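Local coordinates for protein glutathione S-transferase (Legionella pneumophila subsp. pneumophila str. Philadelphia 1, PDB 3NIV) that probably acts as a zeta-class glutathione transferase, with likely maleylacetoacetate isomerase activity, at residues I4-Y15 / L23-L35. Residues are numbered along the deposited sequence; the frame is centred on the assembly and turned at random.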
ATOM      1  N   ILE A   4       5.115 -22.248  -3.262  1.00 44.10           N
ATOM      2  CA  ILE A   4       3.661 -22.386  -3.213  1.00 44.86           C
ATOM      3  C   ILE A   4       2.904 -21.063  -3.117  1.00 40.45           C
ATOM      4  O   ILE A   4       2.961 -20.377  -2.100  1.00 42.14           O
ATOM      5  CB  ILE A   4       3.213 -23.235  -2.017  1.00 46.37           C
ATOM      6  CG1 ILE A   4       3.819 -24.633  -2.085  1.00 49.15           C
ATOM      7  CG2 ILE A   4       1.692 -23.317  -1.973  1.00 42.29           C
ATOM      8  CD1 ILE A   4       3.265 -25.567  -1.025  1.00 52.63           C
ATOM      9  N   LEU A   5       2.177 -20.720  -4.175  1.00 42.15           N
ATOM     10  CA  LEU A   5       1.255 -19.589  -4.135  1.00 38.62           C
ATOM     11  C   LEU A   5      -0.160 -20.072  -3.829  1.00 37.02           C
ATOM     12  O   LEU A   5      -0.655 -20.989  -4.480  1.00 37.54           O
ATOM     13  CB  LEU A   5       1.260 -18.846  -5.470  1.00 34.26           C
ATOM     14  CG  LEU A   5       0.225 -17.732  -5.615  1.00 35.04           C
ATOM     15  CD1 LEU A   5       0.619 -16.540  -4.765  1.00 34.82           C
ATOM     16  CD2 LEU A   5       0.065 -17.314  -7.066  1.00 31.84           C
ATOM     17  N   TYR A   6      -0.800 -19.476  -2.828  1.00 35.51           N
ATOM     18  CA  TYR A   6      -2.220 -19.706  -2.598  1.00 36.49           C
ATOM     19  C   TYR A   6      -2.989 -18.627  -3.346  1.00 38.42           C
ATOM     20  O   TYR A   6      -2.737 -17.431  -3.175  1.00 35.83           O
ATOM     21  CB  TYR A   6      -2.550 -19.717  -1.108  1.00 38.17           C
ATOM     22  CG  TYR A   6      -2.044 -20.960  -0.430  1.00 40.90           C
ATOM     23  CD1 TYR A   6      -0.698 -21.118  -0.155  1.00 40.65           C
ATOM     24  CD2 TYR A   6      -2.905 -21.995  -0.096  1.00 42.66           C
ATOM     25  CE1 TYR A   6      -0.218 -22.262   0.442  1.00 43.44           C
ATOM     26  CE2 TYR A   6      -2.433 -23.147   0.511  1.00 48.35           C
ATOM     27  CZ  TYR A   6      -1.083 -23.276   0.777  1.00 48.33           C
ATOM     28  OH  TYR A   6      -0.592 -24.418   1.378  1.00 53.69           O
ATOM     29  N   ASP A   7      -3.913 -19.062  -4.196  1.00 37.84           N
ATOM     30  CA  ASP A   7      -4.458 -18.190  -5.226  1.00 37.56           C
ATOM     31  C   ASP A   7      -5.985 -18.191  -5.316  1.00 36.74           C
ATOM     32  O   ASP A   7      -6.627 -19.243  -5.281  1.00 35.62           O
ATOM     33  CB  ASP A   7      -3.857 -18.574  -6.584  1.00 33.94           C
ATOM     34  CG  ASP A   7      -4.166 -17.562  -7.665  1.00 35.09           C
ATOM     35  OD1 ASP A   7      -3.926 -16.357  -7.457  1.00 36.18           O
ATOM     36  OD2 ASP A   7      -4.638 -17.973  -8.739  1.00 37.30           O
ATOM     37  N   TYR A   8      -6.548 -16.993  -5.436  1.00 35.89           N
ATOM     38  CA  TYR A   8      -7.951 -16.824  -5.776  1.00 35.52           C
ATOM     39  C   TYR A   8      -8.077 -16.143  -7.134  1.00 39.33           C
ATOM     40  O   TYR A   8      -7.538 -15.055  -7.348  1.00 37.22           O
ATOM     41  CB  TYR A   8      -8.653 -15.986  -4.728  1.00 34.55           C
ATOM     42  CG  TYR A   8     -10.101 -15.765  -5.043  1.00 35.61           C
ATOM     43  CD1 TYR A   8     -10.926 -16.832  -5.375  1.00 38.43           C
ATOM     44  CD2 TYR A   8     -10.647 -14.501  -5.006  1.00 34.82           C
ATOM     45  CE1 TYR A   8     -12.255 -16.643  -5.659  1.00 39.23           C
ATOM     46  CE2 TYR A   8     -11.978 -14.302  -5.285  1.00 41.34           C
ATOM     47  CZ  TYR A   8     -12.778 -15.376  -5.609  1.00 38.93           C
ATOM     48  OH  TYR A   8     -14.102 -15.169  -5.884  1.00 40.23           O
ATOM     49  N   PHE A   9      -8.803 -16.767  -8.052  1.00 37.00           N
ATOM     50  CA  PHE A   9      -8.731 -16.331  -9.439  1.00 37.51           C
ATOM     51  C   PHE A   9      -9.407 -14.981  -9.707  1.00 36.74           C
ATOM     52  O   PHE A   9      -9.067 -14.288 -10.658  1.00 35.81           O
ATOM     53  CB  PHE A   9      -9.243 -17.425 -10.381  1.00 40.70           C
ATOM     54  CG  PHE A   9     -10.728 -17.498 -10.475  1.00 37.75           C
ATOM     55  CD1 PHE A   9     -11.388 -17.005 -11.599  1.00 36.87           C
ATOM     56  CD2 PHE A   9     -11.471 -18.069  -9.452  1.00 36.13           C
ATOM     57  CE1 PHE A   9     -12.776 -17.071 -11.702  1.00 36.60           C
ATOM     58  CE2 PHE A   9     -12.863 -18.142  -9.540  1.00 41.09           C
ATOM     59  CZ  PHE A   9     -13.521 -17.639 -10.676  1.00 40.32           C
ATOM     60  N   ARG A  10     -10.345 -14.596  -8.855  1.00 37.12           N
ATOM     61  CA  ARG A  10     -11.008 -13.305  -9.019  1.00 38.94           C
ATOM     62  C   ARG A  10     -10.290 -12.160  -8.304  1.00 37.07           C
ATOM     63  O   ARG A  10     -10.774 -11.022  -8.292  1.00 36.37           O
ATOM     64  CB  ARG A  10     -12.461 -13.384  -8.532  1.00 42.58           C
ATOM     65  CG  ARG A  10     -13.316 -14.370  -9.313  1.00 41.46           C
ATOM     66  CD  ARG A  10     -14.802 -14.083  -9.174  1.00 45.49           C
ATOM     67  NE  ARG A  10     -15.590 -15.156  -9.787  1.00 51.75           N
ATOM     68  CZ  ARG A  10     -16.227 -16.103  -9.104  1.00 40.52           C
ATOM     69  NH1 ARG A  10     -16.189 -16.110  -7.775  1.00 41.74           N
ATOM     70  NH2 ARG A  10     -16.898 -17.045  -9.749  1.00 37.59           N
ATOM     71  N   SER A  11      -9.144 -12.456  -7.697  1.00 32.27           N
ATOM     72  CA  SER A  11      -8.456 -11.461  -6.898  1.00 28.46           C
ATOM     73  C   SER A  11      -7.484 -10.619  -7.718  1.00 27.33           C
ATOM     74  O   SER A  11      -6.601 -11.155  -8.375  1.00 27.77           O
ATOM     75  CB  SER A  11      -7.703 -12.133  -5.762  1.00 28.42           C
ATOM     76  OG  SER A  11      -6.802 -11.222  -5.192  1.00 24.48           O
ATOM     77  N   THR A  12      -7.642  -9.301  -7.654  1.00 26.85           N
ATOM     78  CA  THR A  12      -6.691  -8.363  -8.251  1.00 26.56           C
ATOM     79  C   THR A  12      -5.299  -8.518  -7.640  1.00 29.21           C
ATOM     80  O   THR A  12      -4.311  -8.652  -8.349  1.00 29.70           O
ATOM     81  CB  THR A  12      -7.147  -6.925  -8.020  1.00 27.33           C
ATOM     82  OG1 THR A  12      -8.485  -6.766  -8.504  1.00 32.48           O
ATOM     83  CG2 THR A  12      -6.230  -5.942  -8.723  1.00 30.20           C
ATOM     84  N   ALA A  13      -5.224  -8.488  -6.316  1.00 27.00           N
ATOM     85  CA  ALA A  13      -3.966  -8.703  -5.625  1.00 25.70           C
ATOM     86  C   ALA A  13      -3.283  -9.943  -6.181  1.00 28.99           C
ATOM     87  O   ALA A  13      -2.086  -9.915  -6.479  1.00 29.92           O
ATOM     88  CB  ALA A  13      -4.206  -8.850  -4.127  1.00 24.96           C
ATOM     89  N   CYS A  14      -4.045 -11.024  -6.338  1.00 26.59           N
ATOM     90  CA  CYS A  14      -3.489 -12.285  -6.833  1.00 28.61           C
ATOM     91  C   CYS A  14      -3.014 -12.184  -8.274  1.00 29.06           C
ATOM     92  O   CYS A  14      -2.090 -12.875  -8.690  1.00 29.35           O
ATOM     93  CB  CYS A  14      -4.509 -13.413  -6.725  1.00 30.96           C
ATOM     94  SG  CYS A  14      -4.711 -14.100  -5.073  1.00 35.45           S
ATOM     95  N   TYR A  15      -3.671 -11.332  -9.042  1.00 29.42           N
ATOM     96  CA  TYR A  15      -3.298 -11.113 -10.436  1.00 29.55           C
ATOM     97  C   TYR A  15      -1.899 -10.482 -10.475  1.00 26.93           C
ATOM     98  O   TYR A  15      -1.018 -10.949 -11.186  1.00 28.29           O
ATOM     99  CB  TYR A  15      -4.375 -10.242 -11.097  1.00 27.59           C
ATOM    100  CG  TYR A  15      -4.353 -10.120 -12.610  1.00 31.73           C
ATOM    101  CD1 TYR A  15      -3.525 -10.910 -13.402  1.00 27.58           C
ATOM    102  CD2 TYR A  15      -5.196  -9.218 -13.247  1.00 29.24           C
ATOM    103  CE1 TYR A  15      -3.526 -10.781 -14.769  1.00 27.55           C
ATOM    104  CE2 TYR A  15      -5.201  -9.087 -14.607  1.00 33.08           C
ATOM    105  CZ  TYR A  15      -4.370  -9.871 -15.372  1.00 30.30           C
ATOM    106  OH  TYR A  15      -4.405  -9.714 -16.740  1.00 29.11           O
ATOM    107  N   LEU A  23       6.971 -12.770 -15.011  1.00 37.10           N
ATOM    108  CA  LEU A  23       7.969 -11.839 -15.514  1.00 39.32           C
ATOM    109  C   LEU A  23       9.399 -12.235 -15.151  1.00 43.05           C
ATOM    110  O   LEU A  23      10.292 -12.232 -16.005  1.00 49.66           O
ATOM    111  CB  LEU A  23       7.671 -10.436 -15.005  1.00 37.54           C
ATOM    112  CG  LEU A  23       6.557  -9.753 -15.769  1.00 30.87           C
ATOM    113  CD1 LEU A  23       6.354  -8.338 -15.279  1.00 28.13           C
ATOM    114  CD2 LEU A  23       6.935  -9.765 -17.228  1.00 36.50           C
ATOM    115  N   LYS A  24       9.616 -12.578 -13.890  1.00 39.55           N
ATOM    116  CA  LYS A  24      10.956 -12.918 -13.432  1.00 44.58           C
ATOM    117  C   LYS A  24      11.169 -14.423 -13.504  1.00 40.48           C
ATOM    118  O   LYS A  24      12.066 -14.971 -12.874  1.00 41.68           O
ATOM    119  CB  LYS A  24      11.197 -12.382 -12.013  1.00 44.42           C
ATOM    120  N   LYS A  25      10.319 -15.080 -14.279  1.00 42.49           N
ATOM    121  CA  LYS A  25      10.465 -16.501 -14.584  1.00 45.59           C
ATOM    122  C   LYS A  25      10.782 -17.357 -13.365  1.00 45.82           C
ATOM    123  O   LYS A  25      11.621 -18.253 -13.428  1.00 47.43           O
ATOM    124  CB  LYS A  25      11.524 -16.712 -15.667  1.00 42.80           C
ATOM    125  CG  LYS A  25      11.178 -16.063 -16.998  1.00 47.11           C
ATOM    126  CD  LYS A  25      12.224 -16.423 -18.048  1.00 58.99           C
ATOM    127  CE  LYS A  25      11.680 -16.308 -19.471  1.00 61.54           C
ATOM    128  NZ  LYS A  25      12.482 -17.112 -20.455  1.00 60.74           N
ATOM    129  N   ILE A  26      10.097 -17.092 -12.264  1.00 44.51           N
ATOM    130  CA  ILE A  26      10.278 -17.898 -11.072  1.00 42.59           C
ATOM    131  C   ILE A  26       9.410 -19.140 -11.121  1.00 45.63           C
ATOM    132  O   ILE A  26       8.204 -19.051 -11.315  1.00 45.95           O
ATOM    133  CB  ILE A  26       9.910 -17.127  -9.795  1.00 43.73           C
ATOM    134  CG1 ILE A  26      10.805 -15.901  -9.626  1.00 43.77           C
ATOM    135  CG2 ILE A  26      10.018 -18.030  -8.574  1.00 43.50           C
ATOM    136  CD1 ILE A  26      10.326 -14.705 -10.376  1.00 44.92           C
ATOM    137  N   ALA A  27      10.027 -20.298 -10.929  1.00 48.40           N
ATOM    138  CA  ALA A  27       9.288 -21.548 -10.786  1.00 49.71           C
ATOM    139  C   ALA A  27       8.535 -21.592  -9.459  1.00 51.71           C
ATOM    140  O   ALA A  27       9.136 -21.538  -8.376  1.00 47.42           O
ATOM    141  CB  ALA A  27      10.227 -22.740 -10.896  1.00 49.00           C
ATOM    142  N   TYR A  28       7.216 -21.693  -9.551  1.00 48.04           N
ATOM    143  CA  TYR A  28       6.396 -21.845  -8.362  1.00 46.93           C
ATOM    144  C   TYR A  28       5.308 -22.872  -8.570  1.00 52.20           C
ATOM    145  O   TYR A  28       5.342 -23.647  -9.518  1.00 56.37           O
ATOM    146  CB  TYR A  28       5.765 -20.520  -7.951  1.00 47.51           C
ATOM    147  CG  TYR A  28       4.791 -19.937  -8.956  1.00 43.76           C
ATOM    148  CD1 TYR A  28       3.427 -19.880  -8.689  1.00 42.18           C
ATOM    149  CD2 TYR A  28       5.241 -19.422 -10.160  1.00 46.77           C
ATOM    150  CE1 TYR A  28       2.541 -19.324  -9.604  1.00 41.18           C
ATOM    151  CE2 TYR A  28       4.370 -18.871 -11.076  1.00 43.07           C
ATOM    152  CZ  TYR A  28       3.024 -18.821 -10.797  1.00 41.75           C
ATOM    153  OH  TYR A  28       2.177 -18.255 -11.725  1.00 39.99           O
ATOM    154  N   GLU A  29       4.324 -22.840  -7.680  1.00 57.76           N
ATOM    155  CA  GLU A  29       3.307 -23.872  -7.617  1.00 53.34           C
ATOM    156  C   GLU A  29       2.010 -23.304  -7.052  1.00 50.10           C
ATOM    157  O   GLU A  29       1.965 -22.849  -5.905  1.00 48.05           O
ATOM    158  CB  GLU A  29       3.814 -25.013  -6.746  1.00 55.48           C
ATOM    159  CG  GLU A  29       2.742 -25.930  -6.229  1.00 60.39           C
ATOM    160  CD  GLU A  29       3.315 -27.238  -5.728  1.00 73.32           C
ATOM    161  OE1 GLU A  29       4.502 -27.256  -5.321  1.00 68.80           O
ATOM    162  OE2 GLU A  29       2.576 -28.249  -5.751  1.00 82.71           O
ATOM    163  N   LYS A  30       0.961 -23.349  -7.866  1.00 47.05           N
ATOM    164  CA  LYS A  30      -0.296 -22.668  -7.573  1.00 42.40           C
ATOM    165  C   LYS A  30      -1.269 -23.553  -6.795  1.00 40.41           C
ATOM    166  O   LYS A  30      -1.292 -24.768  -6.958  1.00 43.29           O
ATOM    167  CB  LYS A  30      -0.938 -22.168  -8.880  1.00 40.67           C
ATOM    168  CG  LYS A  30      -2.014 -21.091  -8.694  1.00 40.54           C
ATOM    169  CD  LYS A  30      -2.158 -20.188  -9.918  1.00 35.26           C
ATOM    170  CE  LYS A  30      -2.527 -20.996 -11.155  1.00 40.28           C
ATOM    171  NZ  LYS A  30      -3.658 -21.953 -10.891  1.00 39.40           N
ATOM    172  N   ILE A  31      -2.060 -22.925  -5.936  1.00 38.13           N
ATOM    173  CA  ILE A  31      -3.064 -23.617  -5.148  1.00 38.20           C
ATOM    174  C   ILE A  31      -4.339 -22.792  -5.127  1.00 37.08           C
ATOM    175  O   ILE A  31      -4.426 -21.791  -4.416  1.00 34.60           O
ATOM    176  CB  ILE A  31      -2.600 -23.850  -3.704  1.00 38.56           C
ATOM    177  CG1 ILE A  31      -1.458 -24.866  -3.676  1.00 39.29           C
ATOM    178  CG2 ILE A  31      -3.767 -24.326  -2.841  1.00 36.02           C
ATOM    179  CD1 ILE A  31      -1.222 -25.477  -2.319  1.00 41.13           C
ATOM    180  N   GLU A  32      -5.328 -23.221  -5.902  1.00 36.56           N
ATOM    181  CA  GLU A  32      -6.553 -22.446  -6.068  1.00 35.81           C
ATOM    182  C   GLU A  32      -7.554 -22.685  -4.959  1.00 34.67           C
ATOM    183  O   GLU A  32      -7.983 -23.813  -4.733  1.00 35.12           O
ATOM    184  CB  GLU A  32      -7.185 -22.733  -7.424  1.00 32.16           C
ATOM    185  CG  GLU A  32      -6.301 -22.338  -8.571  1.00 28.84           C
ATOM    186  CD  GLU A  32      -6.153 -20.841  -8.690  1.00 36.09           C
ATOM    187  OE1 GLU A  32      -6.992 -20.102  -8.120  1.00 36.10           O
ATOM    188  OE2 GLU A  32      -5.199 -20.402  -9.362  1.00 38.25           O
ATOM    189  N   VAL A  33      -7.917 -21.605  -4.273  1.00 37.64           N
ATOM    190  CA  VAL A  33      -8.878 -21.644  -3.182  1.00 33.85           C
ATOM    191  C   VAL A  33      -9.954 -20.583  -3.378  1.00 34.88           C
ATOM    192  O   VAL A  33      -9.923 -19.839  -4.353  1.00 32.18           O
ATOM    193  CB  VAL A  33      -8.198 -21.374  -1.827  1.00 39.31           C
ATOM    194  CG1 VAL A  33      -6.956 -22.233  -1.663  1.00 34.53           C
ATOM    195  CG2 VAL A  33      -7.862 -19.894  -1.683  1.00 38.10           C
ATOM    196  N   HIS A  34     -10.886 -20.503  -2.430  1.00 39.10           N
ATOM    197  CA  HIS A  34     -11.968 -19.518  -2.472  1.00 41.48           C
ATOM    198  C   HIS A  34     -11.685 -18.232  -1.684  1.00 41.96           C
ATOM    199  O   HIS A  34     -10.811 -17.454  -2.055  1.00 48.35           O
ATOM    200  CB  HIS A  34     -13.275 -20.158  -2.014  1.00 38.34           C
ATOM    201  CG  HIS A  34     -13.487 -21.522  -2.581  1.00 40.18           C
ATOM    202  ND1 HIS A  34     -13.780 -21.734  -3.913  1.00 38.20           N
ATOM    203  CD2 HIS A  34     -13.416 -22.750  -2.012  1.00 40.04           C
ATOM    204  CE1 HIS A  34     -13.895 -23.030  -4.135  1.00 35.97           C
ATOM    205  NE2 HIS A  34     -13.678 -23.668  -2.997  1.00 40.50           N
ATOM    206  N   LEU A  35     -12.425 -18.001  -0.606  1.00 48.14           N
ATOM    207  CA  LEU A  35     -12.308 -16.741   0.125  1.00 49.63           C
ATOM    208  C   LEU A  35     -12.459 -16.893   1.640  1.00 52.19           C
ATOM    209  O   LEU A  35     -13.194 -17.757   2.124  1.00 54.06           O
ATOM    210  CB  LEU A  35     -13.328 -15.738  -0.408  1.00 51.56           C
ATOM    211  CG  LEU A  35     -12.937 -15.049  -1.713  1.00 48.59           C
ATOM    212  CD1 LEU A  35     -14.166 -14.711  -2.547  1.00 48.65           C
ATOM    213  CD2 LEU A  35     -12.124 -13.807  -1.413  1.00 48.11           C
TER
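Strands 5-7 and 30-32 are the two parallel strands (27° between their directions) of the N-terminal beta-alpha-beta unit of a thioredoxin-like glutathione transferase domain, and Leu5, Tyr6 and Asp7 pair with Lys30, Ile31 and Glu32. The parallel register follows from Leu5 N donating to Glu29 O (2.8 Å), Asp7 N to Ile31 O and Val33 N to Asp7 O, with a weak bond from Ile31 N to Leu5 O. On one face, Ile31 runs alongside Tyr6: its CG2 meets CD2 of the ring at 3.7 Å, while CD1 makes an off-centre CH-pi contact (4.2 Å to the ring centroid) and touches Ile4 CG2. On the other face, the Asp7 and Glu32 side chains run alongside each other, with carboxylate planes turned 77° apart. Asp7 OD2 lies 2.6 Å from Glu32 OE2. Lys30 folds back near the end of its chain (chi3 59°), bringing NZ to the anti lone pair of Glu32 OE2 (2.7 Å), and Arg18 forms a salt bridge with Asp7 OD1; both cations would ease the crowding of negative charge. Further along, Leu35 CG sits over one face of the Tyr8 ring, 4.0 Å from its centroid, with Val33 O at the ring edge. Helix 12-23 connects the two strands and packs Val17 and Arg18 on Leu5, and Leu21 on Tyr28; strand 30-32 forms one edge of the chain's sheet, and strand 5-7 lies between it and antiparallel strand 58-61.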